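Local coordinates for protein natural cytotoxicity triggering receptor 2 (Homo sapiens, PDB 1HKF) that acts as a cytotoxicity-activating receptor of natural killer cells that may help activated cells lyse tumour cells, this chain being its extracellular V-type immunoglobulin domain, at residues A[48-51]-A[52-56]. Numbering follows the deposited sequence.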
loop_
_atom_site.group_PDB
_atom_site.type_symbol
_atom_site.label_atom_id
_atom_site.label_comp_id
_atom_site.label_asym_id
_atom_site.label_seq_id
_atom_site.Cartn_x
_atom_site.Cartn_y
_atom_site.Cartn_z
ATOM N N LYS A 48 3.047 -9.946 -14.151
ATOM C CA LYS A 48 4.121 -10.608 -13.447
ATOM C C LYS A 48 5.064 -11.331 -14.402
ATOM O O LYS A 48 4.602 -12.101 -15.230
ATOM C CB LYS A 48 3.542 -11.631 -12.456
ATOM C CG LYS A 48 4.608 -12.158 -11.556
ATOM C CD LYS A 48 4.077 -13.003 -10.422
ATOM C CE LYS A 48 5.220 -13.261 -9.453
ATOM N NZ LYS A 48 5.072 -14.538 -8.723
ATOM N N GLU A 49 6.370 -11.130 -14.266
ATOM C CA GLU A 49 7.304 -11.807 -15.172
ATOM C C GLU A 49 7.279 -13.297 -14.995
ATOM O O GLU A 49 7.443 -13.775 -13.868
ATOM C CB GLU A 49 8.757 -11.397 -14.935
ATOM C CG GLU A 49 9.193 -10.150 -15.623
ATOM C CD GLU A 49 10.601 -9.722 -15.266
ATOM O OE1 GLU A 49 10.968 -8.565 -15.482
ATOM O OE2 GLU A 49 11.401 -10.636 -14.719
ATOM N N ALA A 50 7.107 -14.029 -16.095
ATOM C CA ALA A 50 7.147 -15.491 -16.057
ATOM C C ALA A 50 8.506 -15.937 -16.666
ATOM O O ALA A 50 9.047 -16.994 -16.315
ATOM C CB ALA A 50 5.979 -16.087 -16.834
ATOM N N SER A 51 9.059 -15.102 -17.549
ATOM C CA SER A 51 10.322 -15.342 -18.220
ATOM C C SER A 51 10.865 -13.985 -18.683
ATOM O O SER A 51 10.210 -12.964 -18.507
ATOM C CB SER A 51 10.145 -16.288 -19.420
ATOM O OG SER A 51 9.707 -15.588 -20.570
ATOM N N ALA A 52 12.057 -13.940 -19.267
ATOM C CA ALA A 52 12.615 -12.638 -19.692
ATOM C C ALA A 52 11.807 -12.054 -20.821
ATOM O O ALA A 52 11.950 -10.873 -21.162
ATOM C CB ALA A 52 14.051 -12.782 -20.143
ATOM N N LEU A 53 10.973 -12.883 -21.381
ATOM C CA LEU A 53 10.229 -12.322 -22.464
ATOM C C LEU A 53 8.741 -12.597 -22.368
ATOM O O LEU A 53 8.028 -12.503 -23.379
ATOM C CB LEU A 53 10.741 -12.861 -23.801
ATOM C CG LEU A 53 12.172 -12.478 -24.184
ATOM C CD1 LEU A 53 12.591 -13.176 -25.468
ATOM C CD2 LEU A 53 12.305 -10.970 -24.329
ATOM N N VAL A 54 8.245 -12.945 -21.175
ATOM C CA VAL A 54 6.815 -13.197 -20.907
ATOM C C VAL A 54 6.415 -12.549 -19.591
ATOM O O VAL A 54 6.965 -12.862 -18.546
ATOM C CB VAL A 54 6.527 -14.690 -20.822
ATOM C CG1 VAL A 54 5.043 -14.966 -20.685
ATOM C CG2 VAL A 54 7.078 -15.420 -22.038
ATOM N N CYS A 55 5.436 -11.649 -19.664
ATOM C CA CYS A 55 4.906 -10.960 -18.495
ATOM C C CYS A 55 3.411 -11.204 -18.600
ATOM O O CYS A 55 2.751 -10.665 -19.495
ATOM C CB CYS A 55 5.204 -9.453 -18.545
ATOM S SG CYS A 55 5.010 -8.584 -16.914
ATOM N N ILE A 56 2.888 -12.020 -17.694
ATOM C CA ILE A 56 1.472 -12.382 -17.627
ATOM C C ILE A 56 0.600 -11.253 -17.044
ATOM O O ILE A 56 0.834 -10.777 -15.912
ATOM C CB ILE A 56 1.351 -13.608 -16.760
ATOM C CG1 ILE A 56 2.202 -14.712 -17.396
ATOM C CG2 ILE A 56 -0.122 -13.959 -16.532
ATOM C CD1 ILE A 56 1.786 -16.090 -17.013
#
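Val54 O accepts two backbone bonds at the head of a beta hairpin. Ala50 N donates to Val54 O at 2.7 Å, tilted 24° from the carbonyl plane. Ser51 N reaches Val54 O at 3.2 Å, in that plane and on a lone pair. Two consecutive residues thus face Val54, which makes a classic beta bulge. The bulge runs straight into a type I turn from Ser51 to Val54, closed by a weak bond from Val54 N to Ser51 O at 3.3 Å. Ser51 OG sits between its own backbone N and carbonyl carbon (chi1 83°). From there Ser51 OG accepts a bond from Leu53 N at 3.1 Å. Further down, Ile56 N bonds to Lys48 O at 3.0 Å, in the regular antiparallel ladder. Ala50 CB touches Val54 CG1 and Ile56 CG1, each at 4.1 Å. Cys55 SG lies anti to its backbone N (chi1 -163°), over the backbone of Lys48, and forms a disulfide with Cys47. Glu49, on the same face as Cys55, makes a salt bridge to Arg116 and a hydrogen bond to Trp100. The turn joins strands 43-49 and 54-61 at the V-set domain surface; backbone bonds mainly hold the tip, while the disulfide ties the strands covalently.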